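Local coordinates for protein Dot/Icm T4SS effector (Legionella pneumophila, PDB 6VVE) that is a Legionella effector kinase, activated by host inositol hexakisphosphate, that binds ADP and manganese and probably transfers phosphate from ATP to a target, at residues 229-233 with 267-271; 111-115 with 206-212; 161-165 with 197-203. All blocks are in the same frame, centred on the assembly; numbering follows the deposited sequence.

Contact 1: 229-233 with 267-271; sequences KDQWL and SLSDN
Asp-230 turns its carboxylate to the start of the turn at 267-271. Each oxygen takes one backbone N-H. Leu-268 N donates to Asp-230 OD2 at 2.8 Å, on the syn lone pair. Ser-269 N reaches Asp-230 OD1 at 3.0 Å, also from the syn side but 28° out of the carboxylate plane. Two successive amides therefore grip one buried carboxylate and fix its rotation. Ser-269 OG sits beside the same carboxylate, 2.9 Å from Asp-230 OD1. The indole of Trp-232 donates to this hydroxyl, with Trp-232 NE1 to Ser-269 OG at 2.7 Å. The hydroxyl lies at the edge of the indole, only 6° out of the ring plane. Ser-269 OG therefore lies between the indole N-H, which it accepts, and the carboxylate. The side chains of Leu-233 and Leu-268 cross at about a right angle, Leu-233 CD2 to Leu-268 CD1 at 3.6 Å.

The residues Leu-268 to Asn-271 form a type I beta turn. It leads into helix 272-280. Asp-230 lies at the break between helices 219-229 and 231-239, so the contact joins this kink to the loop that follows helix 253-262. All these helices lie in the helical part of the kinase fold.

The Lys-229 side chain crosses that of Asp-270 at about a right angle. It bends at chi3 and chi4, and Lys-229 CE comes 3.5 Å from Asp-270 OD1. Its NZ is bonded to Asn-173 O. Water 1 accepts weakly from Lys-229 NZ and donates to Asp-270 OD1. Just ahead of the turn, Ser-267 OG donates to Asp-270 OD2 from above the carboxylate plane. Asn-271 ND2 bonds to Ser-267 O at 2.9 Å. In the second shell, Tyr-260 OH bonds to Asp-230 OD2. Lys-170 makes a cation-pi contact with Trp-232, and Asn-173 OD1 takes the backbone N-H of Trp-232.

Contact 2: 111-115 with 206-212; sequences HIIEQ and LDGGFRY
Leu-206 opens the loop that faces helix 102-121, and its carbonyl lies near the tip of Ile-112. Leu-206 to Gly-209 form a type I beta turn, closed by the bond from Gly-209 N to Leu-206 O. The Asp-207 carbonyl follows, with Asp-207 O 3.9 Å from Ile-112 CD1. Its side chain starts out away from the helix, and OD1 forms a salt bridge with Lys-94.

Gly-208 takes part through its carbonyl. Water 2 donates to Gly-208 O and accepts from Gln-115 NE2 at 3.1 Å, and it also donates to Phe-210 O. Gly-209 is the point of tightest backbone approach. Gly-209 CA is 3.8 Å from Ile-112 CG1 and 3.5 Å from Gln-115 OE1. Its positive phi (75°) turns the chain there, and having no side chain lets the loop lie close to the helix.

Phe-210 N donates to Gln-115 OE1 at 2.8 Å. The bond is almost straight, 175° at the hydrogen, but the donor is tilted 31° from the carbonyl plane. The Gln-115 chain is extended beyond CG, which carries its amide across to the loop. Gln-115 OE1 is also 3.2 Å from Phe-210 CD2, and Gln-115 CG meets the edge of that ring. Water and backbone together hold the amide at both ends.

Tyr-212 brings its hydroxyl over one face of the His-111 imidazole, with Tyr-212 OH 2.9 Å from His-111 CE1. The two rings are nearly parallel but slid apart, their centroids 5.4 Å from each other.

The salt bridge to Lys-94, with ADP and manganese close to Asp-207, marks the active-site side of the loop. The arrangement is consistent with the start of a protein-kinase activation segment packed on the helix that corresponds to helix C.

Contact 3: 161-165 with 197-203; sequences KIEEF and TEEMVKT
Helix 161-165 and strand 201-203 run at 44° to each other with the segment axes 8.0 Å apart at closest approach, and the backbones come closest where Lys-161 passes Met-200. Lys-161 lies along the turn before the strand. Its chain is fully extended beyond CG, with chi3 at -169°, so that NZ reaches past Met-200 to the far end of the turn. There it donates to two carbonyls. Lys-161 NZ meets Thr-197 O at 2.7 Å, in the carbonyl plane. Lys-161 NZ meets Glu-198 O at 3.0 Å, from well above that carbonyl's plane. The ammonium is thus gripped by two successive backbone oxygens. The carbons of the chain pass the Glu-199 and Met-200 backbone on the way. Met-200 is present as selenomethionine. Its carbonyl closes the turn by accepting both Thr-197 N and Thr-197 OG1.

Water 3 bridges the two backbones. It donates to Lys-161 O and accepts from Val-201 N at 2.9 Å.

Val-201 is the apolar centre. Val-201 CG2 packs on Lys-161 CB at 3.8 Å and lies near Ile-162. Val-201 CG1 faces Phe-165 CG at 4.0 Å. The Phe-165 ring is swung along the strand, where Phe-165 CD1 comes 3.4 Å from Val-201 O. Further on, Phe-165 CE1 touches Thr-203 CB at 3.6 Å, and Thr-203 CG2 lies at the ring edge, in its plane. The Phe-165 and Thr-203 side chains cross at about a right angle, and the Thr-203 hydroxyl bonds to Asn-193 O.

Strand 201-203 pairs antiparallel with strand 194-196 as a short hairpin, probably equivalent to the beta hairpin after the catalytic loop of protein kinases. Phe-165 of helix 159-174 also touches Leu-194 on the partner strand. Val-201 O bonds to His-127 ND1, and the Thr-203 backbone bonds to those of His-127 and Val-129.

How the contacts relate
The centres of the three contacts lie about 20 Å from one another, in pairs. Contact 3 is nested in the chain loop closed by contact 2, and their later segments, 197-203 and 206-212, nearly run into each other. Contact 1 follows both in series. Helix 159-174 carries one side of contact 3. It also supplies Lys-170 and Asn-173 to contact 1, so one helix serves both contacts. Contact 2 lies nearest the ADP and manganese and joins helix 102-121 to the active-site loop. Contact 3 packs helix 159-174 on the hairpin that precedes that loop in the chain. Contact 1 ties helices together, and its centre is about 16 Å from the centre of the chain.

Contact 1: 229-233 with 267-271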
loop_
_atom_site.group_PDB
_atom_site.type_symbol
_atom_site.label_atom_id
_atom_site.label_comp_id
_atom_site.label_asym_id
_atom_site.label_seq_id
_atom_site.Cartn_x
_atom_site.Cartn_y
_atom_site.Cartn_z
ATOM N N LYS A 229 0.177 10.009 7.389
ATOM C CA LYS A 229 -1.121 10.513 6.961
ATOM C C LYS A 229 -1.003 11.468 5.779
ATOM O O LYS A 229 -1.957 11.598 5.002
ATOM C CB LYS A 229 -1.826 11.201 8.128
ATOM C CG LYS A 229 -2.387 10.224 9.167
ATOM C CD LYS A 229 -3.432 10.876 10.062
ATOM C CE LYS A 229 -4.748 11.113 9.325
ATOM N NZ LYS A 229 -5.407 9.841 8.908
ATOM N N ASP A 230 0.140 12.144 5.629
ATOM C CA ASP A 230 0.387 13.045 4.511
ATOM C C ASP A 230 1.280 12.415 3.454
ATOM O O ASP A 230 1.744 13.110 2.548
ATOM C CB ASP A 230 1.016 14.355 5.008
ATOM C CG ASP A 230 0.068 15.145 5.916
ATOM O OD1 ASP A 230 -1.154 14.855 5.899
ATOM O OD2 ASP A 230 0.546 16.047 6.643
ATOM N N GLN A 231 1.536 11.113 3.561
ATOM C CA GLN A 231 2.402 10.419 2.614
ATOM C C GLN A 231 1.998 10.713 1.179
ATOM O O GLN A 231 2.839 11.073 0.343
ATOM C CB GLN A 231 2.331 8.915 2.905
ATOM C CG GLN A 231 3.363 8.061 2.237
ATOM C CD GLN A 231 3.288 6.627 2.721
ATOM O OE1 GLN A 231 2.295 5.934 2.495
ATOM N NE2 GLN A 231 4.319 6.190 3.421
ATOM N N TRP A 232 0.709 10.549 0.877
ATOM C CA TRP A 232 0.211 10.755 -0.480
ATOM C C TRP A 232 0.629 12.114 -1.031
ATOM O O TRP A 232 0.921 12.248 -2.227
ATOM C CB TRP A 232 -1.318 10.642 -0.486
ATOM C CG TRP A 232 -1.960 11.710 0.342
ATOM C CD1 TRP A 232 -2.195 11.674 1.687
ATOM C CD2 TRP A 232 -2.440 12.977 -0.115
ATOM N NE1 TRP A 232 -2.790 12.849 2.096
ATOM C CE2 TRP A 232 -2.951 13.662 1.004
ATOM C CE3 TRP A 232 -2.476 13.605 -1.360
ATOM C CZ2 TRP A 232 -3.509 14.935 0.907
ATOM C CZ3 TRP A 232 -3.037 14.876 -1.453
ATOM C CH2 TRP A 232 -3.539 15.523 -0.327
ATOM N N LEU A 233 0.656 13.137 -0.173
ATOM C CA LEU A 233 0.996 14.479 -0.632
ATOM C C LEU A 233 2.463 14.576 -1.014
ATOM O O LEU A 233 2.809 15.258 -1.995
ATOM C CB LEU A 233 0.655 15.494 0.454
ATOM C CG LEU A 233 0.855 16.972 0.138
ATOM C CD1 LEU A 233 -0.119 17.432 -0.928
ATOM C CD2 LEU A 233 0.705 17.811 1.413
ATOM N N SER A 267 -1.714 16.597 11.029
ATOM C CA SER A 267 -1.384 16.365 9.633
ATOM C C SER A 267 -2.170 17.329 8.754
ATOM O O SER A 267 -3.247 17.802 9.128
ATOM C CB SER A 267 -1.696 14.923 9.227
ATOM O OG SER A 267 -3.085 14.632 9.371
ATOM N N LEU A 268 -1.611 17.626 7.580
ATOM C CA LEU A 268 -2.292 18.505 6.645
ATOM C C LEU A 268 -3.602 17.897 6.171
ATOM O O LEU A 268 -4.574 18.627 5.929
ATOM C CB LEU A 268 -1.389 18.805 5.452
ATOM C CG LEU A 268 -0.072 19.505 5.777
ATOM C CD1 LEU A 268 0.845 19.516 4.566
ATOM C CD2 LEU A 268 -0.328 20.924 6.255
ATOM N N SER A 269 -3.655 16.567 6.046
ATOM C CA SER A 269 -4.859 15.916 5.533
ATOM C C SER A 269 -6.040 16.078 6.480
ATOM O O SER A 269 -7.191 16.126 6.027
ATOM C CB SER A 269 -4.581 14.433 5.275
ATOM O OG SER A 269 -3.541 14.280 4.314
ATOM N N ASP A 270 -5.784 16.172 7.784
ATOM C CA ASP A 270 -6.840 16.421 8.755
ATOM C C ASP A 270 -7.322 17.867 8.745
ATOM O O ASP A 270 -8.218 18.211 9.528
ATOM C CB ASP A 270 -6.363 16.060 10.163
ATOM C CG ASP A 270 -6.159 14.566 10.351
ATOM O OD1 ASP A 270 -6.947 13.778 9.784
ATOM O OD2 ASP A 270 -5.207 14.182 11.068
ATOM N N ASN A 271 -6.752 18.719 7.895
ATOM C CA ASN A 271 -7.108 20.137 7.834
ATOM C C ASN A 271 -7.237 20.540 6.374
ATOM O O ASN A 271 -6.331 21.149 5.795
ATOM C CB ASN A 271 -6.064 21.000 8.548
ATOM C CG ASN A 271 -5.947 20.674 10.022
ATOM O OD1 ASN A 271 -6.550 21.344 10.865
ATOM N ND2 ASN A 271 -5.172 19.637 10.345
HETATM O O HOH W 1 -7.719 11.631 8.864
#

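Contact 2: 111-115 with 206-212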
loop_
_atom_site.group_PDB
_atom_site.type_symbol
_atom_site.label_atom_id
_atom_site.label_comp_id
_atom_site.label_asym_id
_atom_site.label_seq_id
_atom_site.Cartn_x
_atom_site.Cartn_y
_atom_site.Cartn_z
ATOM N N HIS A 111 -2.657 -9.457 9.497
ATOM C CA HIS A 111 -2.860 -8.032 9.258
ATOM C C HIS A 111 -2.931 -7.726 7.771
ATOM O O HIS A 111 -3.718 -6.868 7.351
ATOM C CB HIS A 111 -1.748 -7.223 9.929
ATOM C CG HIS A 111 -1.933 -7.058 11.404
ATOM N ND1 HIS A 111 -2.613 -5.992 11.954
ATOM C CD2 HIS A 111 -1.545 -7.835 12.440
ATOM C CE1 HIS A 111 -2.627 -6.117 13.269
ATOM N NE2 HIS A 111 -1.986 -7.226 13.590
ATOM N N ILE A 112 -2.132 -8.430 6.958
ATOM C CA ILE A 112 -2.186 -8.224 5.515
ATOM C C ILE A 112 -3.557 -8.614 4.971
ATOM O O ILE A 112 -4.123 -7.921 4.116
ATOM C CB ILE A 112 -1.061 -9.002 4.811
ATOM C CG1 ILE A 112 0.290 -8.343 5.110
ATOM C CG2 ILE A 112 -1.327 -9.073 3.320
ATOM C CD1 ILE A 112 1.481 -9.027 4.439
ATOM N N ILE A 113 -4.111 -9.730 5.452
ATOM C CA ILE A 113 -5.433 -10.155 5.004
ATOM C C ILE A 113 -6.467 -9.090 5.350
ATOM O O ILE A 113 -7.281 -8.691 4.510
ATOM C CB ILE A 113 -5.796 -11.519 5.616
ATOM C CG1 ILE A 113 -4.896 -12.622 5.061
ATOM C CG2 ILE A 113 -7.259 -11.829 5.362
ATOM C CD1 ILE A 113 -4.869 -13.876 5.889
ATOM N N GLU A 114 -6.448 -8.611 6.596
ATOM C CA GLU A 114 -7.362 -7.542 6.990
ATOM C C GLU A 114 -7.148 -6.306 6.130
ATOM O O GLU A 114 -8.109 -5.649 5.715
ATOM C CB GLU A 114 -7.169 -7.209 8.467
ATOM C CG GLU A 114 -7.524 -8.359 9.406
ATOM C CD GLU A 114 -7.249 -8.031 10.856
ATOM O OE1 GLU A 114 -6.219 -7.392 11.141
ATOM O OE2 GLU A 114 -8.083 -8.392 11.717
ATOM N N GLN A 115 -5.888 -5.978 5.836
ATOM C CA GLN A 115 -5.609 -4.805 5.015
ATOM C C GLN A 115 -6.084 -5.020 3.584
ATOM O O GLN A 115 -6.579 -4.089 2.941
ATOM C CB GLN A 115 -4.115 -4.480 5.067
ATOM C CG GLN A 115 -3.680 -3.967 6.447
ATOM C CD GLN A 115 -2.181 -3.979 6.639
ATOM O OE1 GLN A 115 -1.414 -4.137 5.688
ATOM N NE2 GLN A 115 -1.753 -3.806 7.878
ATOM N N LEU A 206 5.598 -4.343 0.156
ATOM C CA LEU A 206 4.629 -4.345 1.248
ATOM C C LEU A 206 4.605 -5.668 2.008
ATOM O O LEU A 206 3.578 -6.012 2.612
ATOM C CB LEU A 206 3.237 -4.023 0.700
ATOM C CG LEU A 206 2.984 -2.608 0.196
ATOM C CD1 LEU A 206 1.653 -2.524 -0.537
ATOM C CD2 LEU A 206 3.017 -1.610 1.341
ATOM N N ASP A 207 5.706 -6.421 1.994
ATOM C CA ASP A 207 5.690 -7.748 2.602
ATOM C C ASP A 207 5.583 -7.692 4.123
ATOM O O ASP A 207 5.375 -8.729 4.753
ATOM C CB ASP A 207 6.938 -8.535 2.195
ATOM C CG ASP A 207 8.221 -7.739 2.385
ATOM O OD1 ASP A 207 8.401 -6.706 1.689
ATOM O OD2 ASP A 207 9.040 -8.151 3.224
ATOM N N GLY A 208 5.743 -6.524 4.730
ATOM C CA GLY A 208 5.430 -6.333 6.127
ATOM C C GLY A 208 4.046 -5.779 6.383
ATOM O O GLY A 208 3.717 -5.484 7.538
ATOM N N GLY A 209 3.229 -5.623 5.351
ATOM C CA GLY A 209 1.954 -4.956 5.496
ATOM C C GLY A 209 2.128 -3.452 5.626
ATOM O O GLY A 209 3.235 -2.909 5.635
ATOM N N PHE A 210 0.996 -2.765 5.722
ATOM C CA PHE A 210 1.035 -1.326 5.915
ATOM C C PHE A 210 1.405 -0.995 7.358
ATOM O O PHE A 210 1.200 -1.790 8.277
ATOM C CB PHE A 210 -0.308 -0.684 5.573
ATOM C CG PHE A 210 -0.713 -0.849 4.144
ATOM C CD1 PHE A 210 -0.019 -0.210 3.139
ATOM C CD2 PHE A 210 -1.807 -1.634 3.807
ATOM C CE1 PHE A 210 -0.403 -0.359 1.816
ATOM C CE2 PHE A 210 -2.186 -1.787 2.498
ATOM C CZ PHE A 210 -1.481 -1.145 1.500
ATOM N N ARG A 211 1.966 0.192 7.545
ATOM C CA ARG A 211 2.156 0.726 8.881
ATOM C C ARG A 211 0.856 1.332 9.388
ATOM O O ARG A 211 -0.030 1.715 8.611
ATOM C CB ARG A 211 3.269 1.774 8.895
ATOM C CG ARG A 211 4.668 1.193 8.750
ATOM C CD ARG A 211 5.715 2.295 8.848
ATOM N NE ARG A 211 7.068 1.805 8.594
ATOM C CZ ARG A 211 8.141 2.587 8.501
ATOM N NH1 ARG A 211 8.023 3.903 8.638
ATOM N NH2 ARG A 211 9.331 2.050 8.268
ATOM N N TYR A 212 0.744 1.409 10.714
ATOM C CA TYR A 212 -0.404 2.020 11.365
ATOM C C TYR A 212 0.005 2.364 12.787
ATOM O O TYR A 212 0.940 1.777 13.337
ATOM C CB TYR A 212 -1.624 1.088 11.349
ATOM C CG TYR A 212 -1.317 -0.317 11.820
ATOM C CD1 TYR A 212 -1.423 -0.657 13.152
ATOM C CD2 TYR A 212 -0.902 -1.294 10.926
ATOM C CE1 TYR A 212 -1.139 -1.940 13.586
ATOM C CE2 TYR A 212 -0.607 -2.572 11.355
ATOM C CZ TYR A 212 -0.717 -2.886 12.684
ATOM O OH TYR A 212 -0.441 -4.165 13.119
HETATM O O HOH W 2 1.190 -4.265 8.875
#

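Contact 3: 161-165 with 197-203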
loop_
_atom_site.group_PDB
_atom_site.type_symbol
_atom_site.label_atom_id
_atom_site.label_comp_id
_atom_site.label_asym_id
_atom_site.label_seq_id
_atom_site.Cartn_x
_atom_site.Cartn_y
_atom_site.Cartn_z
ATOM N N LYS A 161 -2.258 8.037 -14.442
ATOM C CA LYS A 161 -1.858 6.854 -13.684
ATOM C C LYS A 161 -1.357 7.236 -12.296
ATOM O O LYS A 161 -1.745 6.630 -11.286
ATOM C CB LYS A 161 -0.772 6.087 -14.434
ATOM C CG LYS A 161 -1.250 5.321 -15.643
ATOM C CD LYS A 161 -0.141 4.441 -16.201
ATOM C CE LYS A 161 -0.512 3.881 -17.564
ATOM N NZ LYS A 161 0.578 3.046 -18.130
ATOM N N ILE A 162 -0.479 8.237 -12.231
ATOM C CA ILE A 162 0.084 8.645 -10.951
ATOM C C ILE A 162 -0.975 9.343 -10.106
ATOM O O ILE A 162 -1.061 9.125 -8.895
ATOM C CB ILE A 162 1.320 9.539 -11.177
ATOM C CG1 ILE A 162 2.302 8.856 -12.130
ATOM C CG2 ILE A 162 1.986 9.856 -9.847
ATOM C CD1 ILE A 162 3.589 9.617 -12.354
ATOM N N GLU A 163 -1.789 10.196 -10.728
ATOM C CA GLU A 163 -2.882 10.845 -10.010
ATOM C C GLU A 163 -3.786 9.807 -9.350
ATOM O O GLU A 163 -4.095 9.905 -8.156
ATOM C CB GLU A 163 -3.685 11.734 -10.964
ATOM C CG GLU A 163 -2.855 12.749 -11.742
ATOM C CD GLU A 163 -3.159 14.192 -11.363
ATOM O OE1 GLU A 163 -4.205 14.451 -10.734
ATOM O OE2 GLU A 163 -2.336 15.072 -11.692
ATOM N N GLU A 164 -4.197 8.790 -10.108
ATOM C CA GLU A 164 -5.105 7.787 -9.567
ATOM C C GLU A 164 -4.450 7.006 -8.434
ATOM O O GLU A 164 -5.102 6.675 -7.436
ATOM C CB GLU A 164 -5.561 6.844 -10.682
ATOM C CG GLU A 164 -6.652 5.875 -10.260
ATOM C CD GLU A 164 -7.094 4.957 -11.386
ATOM O OE1 GLU A 164 -6.577 5.099 -12.514
ATOM O OE2 GLU A 164 -7.959 4.089 -11.139
ATOM N N PHE A 165 -3.155 6.707 -8.559
ATOM C CA PHE A 165 -2.475 6.019 -7.471
ATOM C C PHE A 165 -2.400 6.890 -6.222
ATOM O O PHE A 165 -2.629 6.410 -5.106
ATOM C CB PHE A 165 -1.062 5.613 -7.883
ATOM C CG PHE A 165 -0.228 5.127 -6.731
ATOM C CD1 PHE A 165 -0.312 3.816 -6.298
ATOM C CD2 PHE A 165 0.614 6.008 -6.049
ATOM C CE1 PHE A 165 0.451 3.376 -5.227
ATOM C CE2 PHE A 165 1.364 5.579 -4.977
ATOM C CZ PHE A 165 1.288 4.261 -4.563
ATOM N N THR A 197 2.175 -0.131 -14.733
ATOM C CA THR A 197 1.717 -1.175 -15.632
ATOM C C THR A 197 0.904 -0.539 -16.756
ATOM O O THR A 197 0.864 0.687 -16.902
ATOM C CB THR A 197 0.906 -2.218 -14.870
ATOM O OG1 THR A 197 -0.291 -1.621 -14.360
ATOM C CG2 THR A 197 1.724 -2.786 -13.711
ATOM N N GLU A 198 0.250 -1.379 -17.558
ATOM C CA GLU A 198 -0.517 -0.869 -18.691
ATOM C C GLU A 198 -1.600 0.104 -18.230
ATOM O O GLU A 198 -1.722 1.216 -18.758
ATOM C CB GLU A 198 -1.140 -2.034 -19.463
ATOM C CG GLU A 198 -0.131 -3.005 -20.046
ATOM C CD GLU A 198 0.690 -2.395 -21.170
ATOM O OE1 GLU A 198 0.390 -1.257 -21.594
ATOM O OE2 GLU A 198 1.636 -3.062 -21.635
ATOM N N GLU A 199 -2.391 -0.297 -17.232
ATOM C CA GLU A 199 -3.577 0.447 -16.848
ATOM C C GLU A 199 -3.327 1.454 -15.733
ATOM O O GLU A 199 -4.079 2.430 -15.618
ATOM C CB GLU A 199 -4.675 -0.521 -16.394
ATOM C CG GLU A 199 -5.040 -1.584 -17.412
ATOM C CD GLU A 199 -5.962 -1.060 -18.490
ATOM O OE1 GLU A 199 -6.940 -1.757 -18.825
ATOM O OE2 GLU A 199 -5.711 0.055 -18.996
HETATM N N MSE A 200 -2.296 1.257 -14.919
HETATM C CA MSE A 200 -2.161 2.011 -13.694
HETATM C C MSE A 200 -0.752 2.006 -13.125
HETATM O O MSE A 200 0.174 1.448 -13.716
HETATM C CB MSE A 200 -3.121 1.433 -12.647
HETATM C CG MSE A 200 -2.749 0.011 -12.226
HETATM SE SE MSE A 200 -4.092 -0.850 -11.092
HETATM C CE MSE A 200 -5.516 -1.040 -12.397
ATOM N N VAL A 201 -0.599 2.638 -11.965
ATOM C CA VAL A 201 0.617 2.565 -11.167
ATOM C C VAL A 201 0.294 1.786 -9.898
ATOM O O VAL A 201 -0.717 2.062 -9.240
ATOM C CB VAL A 201 1.157 3.967 -10.842
ATOM C CG1 VAL A 201 2.134 3.903 -9.677
ATOM C CG2 VAL A 201 1.816 4.566 -12.060
ATOM N N LYS A 202 1.139 0.811 -9.570
ATOM C CA LYS A 202 1.035 0.028 -8.355
ATOM C C LYS A 202 2.259 0.285 -7.481
ATOM O O LYS A 202 3.268 0.852 -7.921
ATOM C CB LYS A 202 0.920 -1.466 -8.674
ATOM C CG LYS A 202 -0.175 -1.823 -9.670
ATOM C CD LYS A 202 -0.100 -3.302 -10.048
ATOM C CE LYS A 202 -1.174 -3.682 -11.056
ATOM N NZ LYS A 202 -2.529 -3.706 -10.449
ATOM N N THR A 203 2.173 -0.141 -6.228
ATOM C CA THR A 203 3.281 -0.014 -5.296
ATOM C C THR A 203 3.588 -1.378 -4.684
ATOM O O THR A 203 2.675 -2.148 -4.357
ATOM C CB THR A 203 2.988 1.001 -4.186
ATOM O OG1 THR A 203 4.180 1.193 -3.397
ATOM C CG2 THR A 203 1.858 0.531 -3.277
HETATM O O HOH W 3 -2.902 4.333 -11.382
#